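Long-range contact in sulfate adenylyltransferase (Allochromatium vinosum, PDB 4DNX), which catalyses the transfer of the adenylyl group of ATP to sulfate, giving adenosine 5'-phosphosulfate and diphosphate: residues 192-204 with 215-229. Sequence-based numbering, arbitrary orientation.
Sequences WQKIVAFQTRNPM and AMEAVEADGVVIHML
With chi1 near -65° for both Trp192 and Asp222, each CG lies beside its own backbone N, and the two side chains run alongside with opposed directions, Trp192 CD1 against Asp222 CB, where the strands of a beta-alpha-beta crossover come together. Strands 195-200 and 223-229 run side by side, 23° apart, within the parallel sheet of the Rossmann-like domain; helix 206-219 connects them.

The indole lies flat over the Asp222-Gly223 backbone. Gly223 CA is 3.5 Å from the centroid of the six-membered ring of Trp192 and 1° off its normal, which defines a CH-pi contact. Asp222 O lies over the same face, while Trp192 NE1 donates a hydrogen bond to Asn258 O.

Asp222 turns its carboxylate back to the first segment. Asp222 OD2 accepts two backbone hydrogen bonds, from Gln193 N at 2.8 Å and Lys194 N at 3.1 Å, arriving from opposite faces of the carboxylate plane on its anti side. Asp222 N returns a bond to Lys194 O, so the aspartate grips the backbone of Gln193 and Lys194 just ahead of Ile195.

Further along, the pairing is regular from Val196 N to Leu229 N, weakening only at Thr200 N to His227 O (3.5 Å). On the face beneath the helix, Val196 splits its branches: CG1, anti to the backbone N, points to Ala215 CB, whereas CG2 meets Ala221 CB at 3.7 Å and Val219 CG2 at 3.9 Å. On the other face Ile195 CG2 packs on Val225 CG2, and His227, hydrogen-bonded to Arg284 and Tyr51, stacks on Tyr265. Past the strand end, Met204 comes back tip to tip with Ile226, its SD 3.8 Å from Ile226 CD1.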
loop_
_atom_site.group_PDB
_atom_site.type_symbol
_atom_site.label_atom_id
_atom_site.label_comp_id
_atom_site.label_asym_id
_atom_site.label_seq_id
_atom_site.Cartn_x
_atom_site.Cartn_y
_atom_site.Cartn_z
ATOM N N TRP A 192 1.617 16.503 10.203
ATOM C CA TRP A 192 2.565 16.284 11.303
ATOM C C TRP A 192 3.897 16.996 11.035
ATOM O O TRP A 192 4.460 16.847 9.918
ATOM C CB TRP A 192 2.835 14.789 11.469
ATOM C CG TRP A 192 1.646 13.985 11.914
ATOM C CD1 TRP A 192 0.388 14.441 12.290
ATOM C CD2 TRP A 192 1.624 12.571 12.056
ATOM N NE1 TRP A 192 -0.413 13.363 12.632
ATOM C CE2 TRP A 192 0.327 12.210 12.526
ATOM C CE3 TRP A 192 2.583 11.554 11.823
ATOM C CZ2 TRP A 192 -0.038 10.863 12.774
ATOM C CZ3 TRP A 192 2.208 10.199 12.082
ATOM C CH2 TRP A 192 0.928 9.882 12.548
ATOM N N GLN A 193 4.381 17.744 12.045
ATOM C CA GLN A 193 5.659 18.488 11.988
ATOM C C GLN A 193 6.810 17.785 12.713
ATOM O O GLN A 193 7.962 17.874 12.297
ATOM C CB GLN A 193 5.505 19.864 12.649
ATOM C CG GLN A 193 4.330 20.690 12.189
ATOM C CD GLN A 193 4.611 21.385 10.892
ATOM O OE1 GLN A 193 5.212 20.813 9.976
ATOM N NE2 GLN A 193 4.173 22.626 10.793
ATOM N N LYS A 194 6.483 17.094 13.811
ATOM C CA LYS A 194 7.456 16.267 14.515
ATOM C C LYS A 194 6.844 14.880 14.599
ATOM O O LYS A 194 5.643 14.714 14.887
ATOM C CB LYS A 194 7.784 16.837 15.895
ATOM C CG LYS A 194 8.654 18.095 15.772
ATOM C CD LYS A 194 8.885 18.732 17.119
ATOM C CE LYS A 194 9.885 19.889 16.981
ATOM N NZ LYS A 194 9.884 20.773 18.185
ATOM N N ILE A 195 7.654 13.876 14.288
ATOM C CA ILE A 195 7.135 12.505 14.127
ATOM C C ILE A 195 8.110 11.525 14.778
ATOM O O ILE A 195 9.302 11.511 14.413
ATOM C CB ILE A 195 7.010 12.125 12.592
ATOM C CG1 ILE A 195 6.140 13.169 11.842
ATOM C CG2 ILE A 195 6.451 10.717 12.432
ATOM C CD1 ILE A 195 6.944 14.324 11.257
ATOM N N VAL A 196 7.631 10.729 15.751
ATOM C CA VAL A 196 8.472 9.682 16.384
ATOM C C VAL A 196 8.317 8.376 15.612
ATOM O O VAL A 196 7.207 8.042 15.208
ATOM C CB VAL A 196 7.972 9.453 17.828
ATOM C CG1 VAL A 196 8.658 8.214 18.475
ATOM C CG2 VAL A 196 8.173 10.722 18.678
ATOM N N ALA A 197 9.402 7.622 15.373
ATOM C CA ALA A 197 9.262 6.299 14.740
ATOM C C ALA A 197 9.580 5.231 15.793
ATOM O O ALA A 197 10.517 5.433 16.636
ATOM C CB ALA A 197 10.274 6.182 13.551
ATOM N N PHE A 198 8.827 4.135 15.758
ATOM C CA PHE A 198 9.006 3.010 16.681
ATOM C C PHE A 198 8.948 1.721 15.884
ATOM O O PHE A 198 7.950 1.477 15.232
ATOM C CB PHE A 198 7.884 3.000 17.765
ATOM C CG PHE A 198 7.972 1.817 18.724
ATOM C CD1 PHE A 198 8.990 1.772 19.681
ATOM C CD2 PHE A 198 7.051 0.756 18.641
ATOM C CE1 PHE A 198 9.076 0.666 20.577
ATOM C CE2 PHE A 198 7.141 -0.353 19.561
ATOM C CZ PHE A 198 8.131 -0.357 20.477
ATOM N N GLN A 199 9.986 0.875 16.004
ATOM C CA GLN A 199 10.020 -0.420 15.306
ATOM C C GLN A 199 9.444 -1.530 16.195
ATOM O O GLN A 199 9.772 -1.610 17.384
ATOM C CB GLN A 199 11.487 -0.785 14.953
ATOM C CG GLN A 199 11.625 -2.154 14.293
ATOM C CD GLN A 199 13.006 -2.392 13.689
ATOM O OE1 GLN A 199 13.614 -1.484 13.120
ATOM N NE2 GLN A 199 13.513 -3.625 13.830
ATOM N N THR A 200 8.645 -2.423 15.622
ATOM C CA THR A 200 8.257 -3.634 16.368
ATOM C C THR A 200 7.981 -4.765 15.406
ATOM O O THR A 200 7.746 -4.511 14.245
ATOM C CB THR A 200 7.001 -3.402 17.251
ATOM O OG1 THR A 200 6.841 -4.542 18.122
ATOM C CG2 THR A 200 5.761 -3.184 16.402
ATOM N N ARG A 201 8.062 -6.024 15.880
ATOM C CA ARG A 201 7.547 -7.109 15.038
ATOM C C ARG A 201 6.443 -7.892 15.716
ATOM O O ARG A 201 5.865 -8.818 15.122
ATOM C CB ARG A 201 8.654 -8.041 14.490
ATOM C CG ARG A 201 9.471 -8.728 15.506
ATOM C CD ARG A 201 10.584 -9.548 14.818
ATOM N NE ARG A 201 11.518 -10.090 15.806
ATOM C CZ ARG A 201 12.535 -9.415 16.352
ATOM N NH1 ARG A 201 12.780 -8.152 16.012
ATOM N NH2 ARG A 201 13.322 -10.007 17.244
ATOM N N ASN A 202 6.153 -7.541 16.965
ATOM C CA ASN A 202 5.027 -8.165 17.635
ATOM C C ASN A 202 3.992 -7.174 18.214
ATOM O O ASN A 202 4.197 -5.951 18.116
ATOM C CB ASN A 202 5.507 -9.223 18.626
ATOM C CG ASN A 202 5.840 -10.529 17.914
ATOM O OD1 ASN A 202 5.022 -11.079 17.109
ATOM N ND2 ASN A 202 7.055 -10.984 18.115
ATOM N N PRO A 203 2.868 -7.690 18.729
ATOM C CA PRO A 203 1.871 -6.818 19.371
ATOM C C PRO A 203 2.455 -5.921 20.438
ATOM O O PRO A 203 3.421 -6.290 21.122
ATOM C CB PRO A 203 0.869 -7.791 19.983
ATOM C CG PRO A 203 0.983 -9.033 19.088
ATOM C CD PRO A 203 2.484 -9.110 18.835
ATOM N N MET A 204 1.870 -4.738 20.583
ATOM C CA MET A 204 2.379 -3.782 21.557
ATOM C C MET A 204 1.452 -3.805 22.775
ATOM O O MET A 204 0.253 -3.553 22.653
ATOM C CB MET A 204 2.406 -2.394 20.922
ATOM C CG MET A 204 3.540 -2.252 19.890
ATOM S SD MET A 204 3.310 -0.724 18.970
ATOM C CE MET A 204 3.548 0.504 20.277
ATOM N N ALA A 215 7.775 9.246 24.542
ATOM C CA ALA A 215 8.628 9.841 23.508
ATOM C C ALA A 215 7.895 11.017 22.838
ATOM O O ALA A 215 8.479 12.125 22.691
ATOM C CB ALA A 215 9.083 8.814 22.476
ATOM N N MET A 216 6.625 10.798 22.482
ATOM C CA MET A 216 5.837 11.848 21.850
ATOM C C MET A 216 5.725 13.088 22.738
ATOM O O MET A 216 5.871 14.211 22.237
ATOM C CB MET A 216 4.457 11.347 21.446
ATOM C CG MET A 216 4.523 10.217 20.414
ATOM S SD MET A 216 2.964 9.293 20.325
ATOM C CE MET A 216 2.125 10.477 19.326
ATOM N N GLU A 217 5.485 12.906 24.045
ATOM C CA GLU A 217 5.350 14.065 24.953
ATOM C C GLU A 217 6.690 14.771 25.106
ATOM O O GLU A 217 6.760 16.007 25.168
ATOM C CB GLU A 217 4.827 13.628 26.324
ATOM C CG GLU A 217 4.550 14.806 27.287
ATOM C CD GLU A 217 4.107 14.369 28.685
ATOM O OE1 GLU A 217 3.294 13.418 28.784
ATOM O OE2 GLU A 217 4.558 14.991 29.687
ATOM N N ALA A 218 7.774 13.995 25.123
ATOM C CA ALA A 218 9.106 14.566 25.411
ATOM C C ALA A 218 9.589 15.491 24.297
ATOM O O ALA A 218 10.252 16.498 24.554
ATOM C CB ALA A 218 10.131 13.449 25.665
ATOM N N VAL A 219 9.277 15.131 23.059
ATOM C CA VAL A 219 9.790 15.856 21.896
ATOM C C VAL A 219 8.701 16.699 21.225
ATOM O O VAL A 219 8.944 17.295 20.158
ATOM C CB VAL A 219 10.486 14.889 20.886
ATOM C CG1 VAL A 219 11.405 13.903 21.631
ATOM C CG2 VAL A 219 9.453 14.126 20.020
ATOM N N GLU A 220 7.534 16.763 21.877
ATOM C CA GLU A 220 6.320 17.448 21.393
ATOM C C GLU A 220 5.899 16.970 20.000
ATOM O O GLU A 220 5.596 17.788 19.122
ATOM C CB GLU A 220 6.509 18.974 21.423
ATOM C CG GLU A 220 6.444 19.563 22.829
ATOM C CD GLU A 220 7.152 20.925 22.955
ATOM O OE1 GLU A 220 7.354 21.375 24.101
ATOM O OE2 GLU A 220 7.504 21.549 21.921
ATOM N N ALA A 221 5.903 15.651 19.798
ATOM C CA ALA A 221 5.530 15.076 18.500
ATOM C C ALA A 221 4.030 15.148 18.217
ATOM O O ALA A 221 3.162 15.090 19.121
ATOM C CB ALA A 221 5.981 13.641 18.397
ATOM N N ASP A 222 3.716 15.243 16.934
ATOM C CA ASP A 222 2.347 15.235 16.468
ATOM C C ASP A 222 1.846 13.823 16.178
ATOM O O ASP A 222 0.628 13.580 16.105
ATOM C CB ASP A 222 2.320 16.038 15.163
ATOM C CG ASP A 222 2.656 17.496 15.374
ATOM O OD1 ASP A 222 1.991 18.142 16.211
ATOM O OD2 ASP A 222 3.626 17.967 14.737
ATOM N N GLY A 223 2.773 12.885 16.000
ATOM C CA GLY A 223 2.359 11.542 15.664
ATOM C C GLY A 223 3.494 10.558 15.822
ATOM O O GLY A 223 4.648 10.971 15.983
ATOM N N VAL A 224 3.135 9.273 15.814
ATOM C CA VAL A 224 4.099 8.146 15.800
ATOM C C VAL A 224 3.829 7.243 14.591
ATOM O O VAL A 224 2.670 6.959 14.246
ATOM C CB VAL A 224 4.026 7.316 17.094
ATOM C CG1 VAL A 224 2.596 6.761 17.345
ATOM C CG2 VAL A 224 5.037 6.148 17.066
ATOM N N VAL A 225 4.914 6.860 13.905
ATOM C CA VAL A 225 4.844 5.859 12.858
ATOM C C VAL A 225 5.300 4.561 13.538
ATOM O O VAL A 225 6.458 4.511 14.036
ATOM C CB VAL A 225 5.792 6.200 11.685
ATOM C CG1 VAL A 225 5.690 5.052 10.630
ATOM C CG2 VAL A 225 5.379 7.539 11.019
ATOM N N ILE A 226 4.419 3.550 13.543
ATOM C CA ILE A 226 4.753 2.201 14.097
ATOM C C ILE A 226 5.211 1.488 12.833
ATOM O O ILE A 226 4.423 1.303 11.897
ATOM C CB ILE A 226 3.526 1.542 14.707
ATOM C CG1 ILE A 226 3.051 2.358 15.948
ATOM C CG2 ILE A 226 3.909 0.108 15.123
ATOM C CD1 ILE A 226 1.784 1.859 16.660
ATOM N N HIS A 227 6.490 1.169 12.778
ATOM C CA HIS A 227 7.130 0.703 11.525
ATOM C C HIS A 227 7.431 -0.777 11.772
ATOM O O HIS A 227 8.420 -1.114 12.426
ATOM C CB HIS A 227 8.383 1.551 11.297
ATOM C CG HIS A 227 8.829 1.608 9.856
ATOM N ND1 HIS A 227 10.159 1.683 9.502
ATOM C CD2 HIS A 227 8.134 1.565 8.701
ATOM C CE1 HIS A 227 10.270 1.730 8.181
ATOM N NE2 HIS A 227 9.053 1.647 7.664
ATOM N N MET A 228 6.565 -1.639 11.259
ATOM C CA MET A 228 6.636 -3.075 11.597
ATOM C C MET A 228 7.597 -3.802 10.667
ATOM O O MET A 228 7.632 -3.534 9.443
ATOM C CB MET A 228 5.245 -3.724 11.515
ATOM C CG MET A 228 4.188 -3.228 12.652
ATOM S SD MET A 228 2.580 -3.994 12.425
ATOM C CE MET A 228 2.115 -3.476 10.752
ATOM N N LEU A 229 8.408 -4.684 11.240
ATOM C CA LEU A 229 9.353 -5.420 10.414
ATOM C C LEU A 229 8.560 -6.605 9.858
ATOM O O LEU A 229 8.135 -7.488 10.611
ATOM C CB LEU A 229 10.576 -5.856 11.244
ATOM C CG LEU A 229 11.531 -6.821 10.510
ATOM C CD1 LEU A 229 11.879 -6.344 9.069
ATOM C CD2 LEU A 229 12.761 -6.931 11.379
#